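Local coordinates for halogenase PltM (PDB 6BZN), which is an FAD-binding halogenase of phenolic compounds, unusually versatile in both substrate and halide, at residues H221-A233 / K301-V313. Sequence-based numbering, arbitrary orientation.
Sequences HMLNVKSYEDALA and KYPAIGEHFKDAV
Leu-223 and Val-313, an antiparallel hydrogen-bonded pair of strand 215-223 and the outermost strand 313-321, begin a strand-edge and loop-to-loop contact at the border of the mixed sheet; beyond them, the chain leaving strand 215-223 and the turns leading into strand 313-321 remain joined by hydrogen bonds and a water. Both backbone bonds of the pair are made, Leu-223 N to Val-313 O at 2.8 Å and Val-313 N to Leu-223 O at 3.0 Å. A second reciprocal pair joins Lys-226 to His-308: Lys-226 N donates in the carbonyl plane to His-308 O at 2.9 Å, while His-308 ND1 reaches Lys-226 O at 2.7 Å, nearly straight at 170° and with the acceptor in the ring plane. CG of His-308 lies anti to the carbonyl carbon (chi1 -74°), and the ring turn, chi2 -75°, brings ND1 to Lys-226 O; NE2 bonds His-251 of strand 248-253, and CE1 lies 4.1 Å from Tyr-228 CB. Replacing His-308 by an alanine would probably leave Lys-226 O and His-251 without their imidazole partner and open a gap beside Tyr-228. On the buried side, Met-222 SD, 3.9 Å from Phe-309 CE1, makes an oblique Met-aromatic contact, and Val-225 CG1 packs on the same Phe-309 CE1 at 4.0 Å. One water donates to Asn-224 O and His-308 O and accepts from Asp-311 N. With both ring nitrogens engaged, the imidazole's rotation should be fixed.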
ATOM      1  N   HIS A 221      12.155   4.032  12.679  1.00 11.90           N
ATOM      2  CA  HIS A 221      11.677   5.361  12.965  1.00 12.43           C
ATOM      3  C   HIS A 221      12.776   6.160  13.663  1.00 12.73           C
ATOM      4  O   HIS A 221      13.490   5.629  14.514  1.00 12.70           O
ATOM      5  CB  HIS A 221      10.448   5.322  13.872  1.00 12.25           C
ATOM      6  CG  HIS A 221       9.185   4.890  13.196  1.00 11.92           C
ATOM      7  ND1 HIS A 221       8.003   4.725  13.889  1.00 11.93           N
ATOM      8  CD2 HIS A 221       8.909   4.587  11.909  1.00 11.62           C
ATOM      9  CE1 HIS A 221       7.049   4.365  13.048  1.00 11.95           C
ATOM     10  NE2 HIS A 221       7.570   4.285  11.837  1.00 11.73           N
ATOM     11  N   MET A 222      12.875   7.441  13.311  1.00 12.71           N
ATOM     12  CA  MET A 222      13.937   8.313  13.820  1.00 13.36           C
ATOM     13  C   MET A 222      13.430   9.625  14.363  1.00 13.11           C
ATOM     14  O   MET A 222      12.381  10.143  13.940  1.00 13.63           O
ATOM     15  CB  MET A 222      14.958   8.617  12.728  1.00 13.77           C
ATOM     16  CG  MET A 222      15.633   7.392  12.130  1.00 14.53           C
ATOM     17  SD  MET A 222      17.037   7.928  11.135  1.00 16.05           S
ATOM     18  CE  MET A 222      17.514   6.371  10.407  1.00 15.76           C
ATOM     19  N   LEU A 223      14.215  10.180  15.284  1.00 13.67           N
ATOM     20  CA  LEU A 223      14.030  11.539  15.781  1.00 14.03           C
ATOM     21  C   LEU A 223      14.986  12.494  15.106  1.00 14.74           C
ATOM     22  O   LEU A 223      16.065  12.100  14.663  1.00 14.78           O
ATOM     23  CB  LEU A 223      14.352  11.615  17.271  1.00 14.68           C
ATOM     24  CG  LEU A 223      13.412  10.866  18.189  1.00 15.22           C
ATOM     25  CD1 LEU A 223      14.108  10.526  19.504  1.00 15.53           C
ATOM     26  CD2 LEU A 223      12.183  11.734  18.403  1.00 15.22           C
ATOM     27  N   ASN A 224      14.596  13.765  15.098  1.00 16.26           N
ATOM     28  CA  ASN A 224      15.427  14.859  14.590  1.00 17.30           C
ATOM     29  C   ASN A 224      15.887  14.683  13.142  1.00 17.34           C
ATOM     30  O   ASN A 224      17.018  15.044  12.798  1.00 17.80           O
ATOM     31  CB  ASN A 224      16.631  15.099  15.532  1.00 18.94           C
ATOM     32  CG  ASN A 224      16.221  15.744  16.841  1.00 20.69           C
ATOM     33  OD1 ASN A 224      15.186  16.400  16.916  1.00 23.39           O
ATOM     34  ND2 ASN A 224      17.025  15.564  17.881  1.00 23.18           N
ATOM     35  N   VAL A 225      15.005  14.142  12.303  1.00 16.96           N
ATOM     36  CA  VAL A 225      15.263  14.094  10.884  1.00 17.12           C
ATOM     37  C   VAL A 225      14.921  15.460  10.293  1.00 18.10           C
ATOM     38  O   VAL A 225      13.773  15.911  10.386  1.00 19.58           O
ATOM     39  CB  VAL A 225      14.452  13.000  10.172  1.00 16.37           C
ATOM     40  CG1 VAL A 225      14.771  12.994   8.687  1.00 16.61           C
ATOM     41  CG2 VAL A 225      14.763  11.634  10.776  1.00 16.30           C
ATOM     42  N   LYS A 226      15.894  16.092   9.653  1.00 18.48           N
ATOM     43  CA  LYS A 226      15.668  17.392   9.012  1.00 19.50           C
ATOM     44  C   LYS A 226      14.718  17.335   7.830  1.00 18.27           C
ATOM     45  O   LYS A 226      14.737  16.383   7.066  1.00 18.20           O
ATOM     46  CB  LYS A 226      16.970  17.969   8.477  1.00 22.93           C
ATOM     47  CG  LYS A 226      17.774  18.735   9.481  1.00 27.63           C
ATOM     48  CD  LYS A 226      18.710  19.701   8.762  1.00 30.37           C
ATOM     49  CE  LYS A 226      19.400  20.584   9.778  1.00 33.11           C
ATOM     50  NZ  LYS A 226      20.523  21.300   9.136  1.00 34.60           N
ATOM     51  N   SER A 227      13.940  18.399   7.659  1.00 16.76           N
ATOM     52  CA  SER A 227      13.049  18.536   6.524  1.00 16.25           C
ATOM     53  C   SER A 227      13.854  18.699   5.230  1.00 15.49           C
ATOM     54  O   SER A 227      14.972  19.221   5.246  1.00 16.27           O
ATOM     55  CB  SER A 227      12.137  19.751   6.712  1.00 16.09           C
ATOM     56  OG  SER A 227      12.845  20.968   6.505  1.00 15.95           O
ATOM     57  N   TYR A 228      13.272  18.279   4.112  1.00 15.18           N
ATOM     58  CA  TYR A 228      13.910  18.483   2.812  1.00 15.34           C
ATOM     59  C   TYR A 228      14.272  19.970   2.605  1.00 15.63           C
ATOM     60  O   TYR A 228      15.361  20.290   2.131  1.00 16.51           O
ATOM     61  CB  TYR A 228      13.016  18.027   1.667  1.00 15.07           C
ATOM     62  CG  TYR A 228      13.712  18.191   0.338  1.00 15.55           C
ATOM     63  CD1 TYR A 228      13.654  19.408  -0.358  1.00 16.35           C
ATOM     64  CD2 TYR A 228      14.477  17.166  -0.194  1.00 15.72           C
ATOM     65  CE1 TYR A 228      14.320  19.573  -1.560  1.00 16.49           C
ATOM     66  CE2 TYR A 228      15.146  17.313  -1.394  1.00 16.26           C
ATOM     67  CZ  TYR A 228      15.077  18.526  -2.067  1.00 16.72           C
ATOM     68  OH  TYR A 228      15.738  18.686  -3.245  1.00 17.10           O
ATOM     69  N   GLU A 229      13.353  20.859   2.961  1.00 16.18           N
ATOM     70  CA  GLU A 229      13.550  22.294   2.720  1.00 17.11           C
ATOM     71  C   GLU A 229      14.731  22.845   3.530  1.00 18.46           C
ATOM     72  O   GLU A 229      15.486  23.663   3.009  1.00 19.35           O
ATOM     73  CB  GLU A 229      12.286  23.098   3.001  1.00 16.68           C
ATOM     74  CG  GLU A 229      11.240  23.060   1.898  1.00 17.15           C
ATOM     75  CD  GLU A 229      10.593  21.693   1.703  1.00 17.57           C
ATOM     76  OE1 GLU A 229      10.376  21.310   0.532  1.00 17.79           O
ATOM     77  OE2 GLU A 229      10.287  21.003   2.708  1.00 17.06           O
ATOM     78  N   ASP A 230      14.884  22.405   4.782  1.00 18.19           N
ATOM     79  CA  ASP A 230      16.021  22.812   5.630  1.00 19.30           C
ATOM     80  C   ASP A 230      17.326  22.131   5.256  1.00 19.07           C
ATOM     81  O   ASP A 230      18.385  22.733   5.379  1.00 19.20           O
ATOM     82  CB  ASP A 230      15.751  22.537   7.124  1.00 20.49           C
ATOM     83  CG  ASP A 230      14.698  23.452   7.714  1.00 22.32           C
ATOM     84  OD1 ASP A 230      14.480  24.552   7.160  1.00 24.39           O
ATOM     85  OD2 ASP A 230      14.062  23.069   8.725  1.00 22.23           O
ATOM     86  N   ALA A 231      17.258  20.876   4.827  1.00 18.21           N
ATOM     87  CA  ALA A 231      18.459  20.084   4.576  1.00 17.73           C
ATOM     88  C   ALA A 231      19.025  20.315   3.183  1.00 17.62           C
ATOM     89  O   ALA A 231      20.241  20.289   3.014  1.00 18.15           O
ATOM     90  CB  ALA A 231      18.173  18.606   4.771  1.00 18.23           C
ATOM     91  N   LEU A 232      18.158  20.486   2.187  1.00 17.93           N
ATOM     92  CA  LEU A 232      18.577  20.448   0.783  1.00 17.97           C
ATOM     93  C   LEU A 232      18.224  21.690  -0.028  1.00 18.52           C
ATOM     94  O   LEU A 232      19.109  22.286  -0.633  1.00 20.32           O
ATOM     95  CB  LEU A 232      18.048  19.177   0.105  1.00 18.08           C
ATOM     96  CG  LEU A 232      18.830  17.915   0.502  1.00 18.16           C
ATOM     97  CD1 LEU A 232      18.067  16.644   0.162  1.00 18.50           C
ATOM     98  CD2 LEU A 232      20.219  17.903  -0.118  1.00 18.62           C
ATOM     99  N   ALA A 233      16.955  22.083  -0.082  1.00 17.88           N
ATOM    100  CA  ALA A 233      16.586  23.245  -0.894  1.00 17.51           C
ATOM    101  C   ALA A 233      15.209  23.734  -0.536  1.00 17.42           C
ATOM    102  O   ALA A 233      14.283  22.922  -0.439  1.00 17.44           O
ATOM    103  CB  ALA A 233      16.637  22.906  -2.377  1.00 17.26           C
ATOM    104  N   LYS A 301      27.587   7.260  -0.093  1.00 20.48           N
ATOM    105  CA  LYS A 301      27.301   7.172  -1.532  1.00 21.55           C
ATOM    106  C   LYS A 301      26.488   8.380  -2.027  1.00 19.15           C
ATOM    107  O   LYS A 301      26.738   8.896  -3.114  1.00 18.78           O
ATOM    108  CB  LYS A 301      26.530   5.873  -1.806  1.00 24.82           C
ATOM    109  CG  LYS A 301      26.811   5.117  -3.091  1.00 29.31           C
ATOM    110  CD  LYS A 301      26.299   3.673  -2.948  1.00 32.85           C
ATOM    111  CE  LYS A 301      26.571   2.806  -4.173  1.00 38.55           C
ATOM    112  NZ  LYS A 301      26.255   1.354  -3.997  1.00 40.64           N
ATOM    113  N   TYR A 302      25.520   8.818  -1.220  1.00 17.10           N
ATOM    114  CA  TYR A 302      24.559   9.870  -1.571  1.00 16.92           C
ATOM    115  C   TYR A 302      24.508  10.946  -0.483  1.00 17.73           C
ATOM    116  O   TYR A 302      23.537  11.023   0.274  1.00 17.57           O
ATOM    117  CB  TYR A 302      23.165   9.253  -1.775  1.00 16.21           C
ATOM    118  CG  TYR A 302      23.155   8.174  -2.821  1.00 15.57           C
ATOM    119  CD1 TYR A 302      23.358   8.493  -4.166  1.00 15.22           C
ATOM    120  CD2 TYR A 302      22.987   6.829  -2.480  1.00 15.30           C
ATOM    121  CE1 TYR A 302      23.379   7.513  -5.139  1.00 15.09           C
ATOM    122  CE2 TYR A 302      22.996   5.839  -3.456  1.00 15.26           C
ATOM    123  CZ  TYR A 302      23.209   6.186  -4.783  1.00 15.42           C
ATOM    124  OH  TYR A 302      23.232   5.229  -5.768  1.00 15.72           O
ATOM    125  N   PRO A 303      25.553  11.800  -0.403  1.00 18.65           N
ATOM    126  CA  PRO A 303      25.624  12.822   0.655  1.00 18.26           C
ATOM    127  C   PRO A 303      24.427  13.755   0.730  1.00 17.21           C
ATOM    128  O   PRO A 303      24.124  14.250   1.814  1.00 17.14           O
ATOM    129  CB  PRO A 303      26.881  13.632   0.325  1.00 19.06           C
ATOM    130  CG  PRO A 303      27.510  13.014  -0.862  1.00 19.61           C
ATOM    131  CD  PRO A 303      26.727  11.812  -1.296  1.00 19.25           C
ATOM    132  N   ALA A 304      23.764  14.010  -0.397  1.00 15.90           N
ATOM    133  CA  ALA A 304      22.528  14.794  -0.383  1.00 15.72           C
ATOM    134  C   ALA A 304      21.496  14.169   0.554  1.00 15.41           C
ATOM    135  O   ALA A 304      20.926  14.855   1.388  1.00 15.56           O
ATOM    136  CB  ALA A 304      21.938  14.931  -1.773  1.00 15.63           C
ATOM    137  N   ILE A 305      21.290  12.863   0.428  1.00 14.90           N
ATOM    138  CA  ILE A 305      20.374  12.137   1.318  1.00 14.53           C
ATOM    139  C   ILE A 305      20.840  12.290   2.781  1.00 14.20           C
ATOM    140  O   ILE A 305      20.021  12.518   3.691  1.00 13.26           O
ATOM    141  CB  ILE A 305      20.255  10.644   0.903  1.00 14.73           C
ATOM    142  CG1 ILE A 305      19.694  10.516  -0.527  1.00 14.47           C
ATOM    143  CG2 ILE A 305      19.355   9.896   1.873  1.00 14.69           C
ATOM    144  CD1 ILE A 305      19.682   9.098  -1.069  1.00 14.92           C
ATOM    145  N   GLY A 306      22.160  12.196   2.989  1.00 14.33           N
ATOM    146  CA  GLY A 306      22.778  12.384   4.295  1.00 15.27           C
ATOM    147  C   GLY A 306      22.471  13.701   4.985  1.00 16.14           C
ATOM    148  O   GLY A 306      22.463  13.774   6.216  1.00 15.81           O
ATOM    149  N   GLU A 307      22.176  14.746   4.213  1.00 16.86           N
ATOM    150  CA  GLU A 307      21.803  16.031   4.814  1.00 17.78           C
ATOM    151  C   GLU A 307      20.551  15.975   5.722  1.00 16.79           C
ATOM    152  O   GLU A 307      20.363  16.851   6.571  1.00 17.10           O
ATOM    153  CB  GLU A 307      21.648  17.122   3.739  1.00 19.47           C
ATOM    154  CG  GLU A 307      22.941  17.465   2.993  1.00 21.01           C
ATOM    155  CD  GLU A 307      24.077  17.969   3.883  1.00 23.20           C
ATOM    156  OE1 GLU A 307      25.244  17.765   3.515  1.00 25.65           O
ATOM    157  OE2 GLU A 307      23.822  18.551   4.956  1.00 25.96           O
ATOM    158  N   HIS A 308      19.702  14.967   5.556  1.00 15.35           N
ATOM    159  CA  HIS A 308      18.570  14.790   6.472  1.00 15.41           C
ATOM    160  C   HIS A 308      18.966  14.355   7.865  1.00 15.16           C
ATOM    161  O   HIS A 308      18.188  14.558   8.793  1.00 15.35           O
ATOM    162  CB  HIS A 308      17.601  13.724   5.978  1.00 14.89           C
ATOM    163  CG  HIS A 308      16.762  14.135   4.823  1.00 14.74           C
ATOM    164  ND1 HIS A 308      15.697  14.998   4.947  1.00 14.82           N
ATOM    165  CD2 HIS A 308      16.782  13.742   3.532  1.00 15.09           C
ATOM    166  CE1 HIS A 308      15.123  15.151   3.770  1.00 15.38           C
ATOM    167  NE2 HIS A 308      15.756  14.391   2.899  1.00 15.39           N
ATOM    168  N   PHE A 309      20.123  13.714   8.002  1.00 15.68           N
ATOM    169  CA  PHE A 309      20.409  12.855   9.154  1.00 16.56           C
ATOM    170  C   PHE A 309      21.555  13.312  10.054  1.00 18.27           C
ATOM    171  O   PHE A 309      21.939  12.565  10.953  1.00 17.17           O
ATOM    172  CB  PHE A 309      20.685  11.436   8.652  1.00 16.42           C
ATOM    173  CG  PHE A 309      19.538  10.853   7.887  1.00 16.00           C
ATOM    174  CD1 PHE A 309      18.354  10.523   8.546  1.00 15.61           C
ATOM    175  CD2 PHE A 309      19.604  10.689   6.509  1.00 15.91           C
ATOM    176  CE1 PHE A 309      17.275  10.001   7.853  1.00 15.77           C
ATOM    177  CE2 PHE A 309      18.525  10.167   5.806  1.00 15.97           C
ATOM    178  CZ  PHE A 309      17.354   9.830   6.477  1.00 15.90           C
ATOM    179  N   LYS A 310      22.059  14.529   9.850  1.00 20.15           N
ATOM    180  CA  LYS A 310      23.247  15.003  10.576  1.00 23.58           C
ATOM    181  C   LYS A 310      23.050  14.990  12.086  1.00 24.14           C
ATOM    182  O   LYS A 310      23.965  14.619  12.816  1.00 25.81           O
ATOM    183  CB  LYS A 310      23.658  16.416  10.137  1.00 25.59           C
ATOM    184  CG  LYS A 310      24.132  16.515   8.702  1.00 28.37           C
ATOM    185  CD  LYS A 310      25.489  15.861   8.531  1.00 30.95           C
ATOM    186  CE  LYS A 310      25.918  15.859   7.082  1.00 33.36           C
ATOM    187  NZ  LYS A 310      27.368  15.535   7.008  1.00 35.78           N
ATOM    188  N   ASP A 311      21.854  15.369  12.530  1.00 24.09           N
ATOM    189  CA  ASP A 311      21.494  15.364  13.943  1.00 24.80           C
ATOM    190  C   ASP A 311      20.470  14.295  14.315  1.00 22.27           C
ATOM    191  O   ASP A 311      19.973  14.301  15.438  1.00 21.74           O
ATOM    192  CB  ASP A 311      20.962  16.752  14.319  1.00 27.88           C
ATOM    193  CG  ASP A 311      21.970  17.851  14.044  1.00 30.34           C
ATOM    194  OD1 ASP A 311      23.144  17.669  14.422  1.00 34.52           O
ATOM    195  OD2 ASP A 311      21.598  18.890  13.446  1.00 34.50           O
ATOM    196  N   ALA A 312      20.189  13.356  13.408  1.00 19.93           N
ATOM    197  CA  ALA A 312      19.132  12.356  13.623  1.00 19.22           C
ATOM    198  C   ALA A 312      19.591  11.262  14.583  1.00 19.20           C
ATOM    199  O   ALA A 312      20.770  10.931  14.632  1.00 19.22           O
ATOM    200  CB  ALA A 312      18.699  11.731  12.303  1.00 18.39           C
ATOM    201  N   VAL A 313      18.660  10.701  15.340  1.00 18.39           N
ATOM    202  CA  VAL A 313      18.933   9.483  16.115  1.00 19.00           C
ATOM    203  C   VAL A 313      17.835   8.470  15.898  1.00 18.14           C
ATOM    204  O   VAL A 313      16.645   8.808  15.809  1.00 17.18           O
ATOM    205  CB  VAL A 313      19.093   9.729  17.639  1.00 21.01           C
ATOM    206  CG1 VAL A 313      20.403  10.450  17.923  1.00 22.81           C
ATOM    207  CG2 VAL A 313      17.936  10.518  18.202  1.00 21.59           C
TER
HETATM  208  O   HOH W   1      19.317  15.700  11.332  1.00 18.43           O
HETATM  209  O   HOH W   2      21.949  19.140   6.872  1.00 33.43           O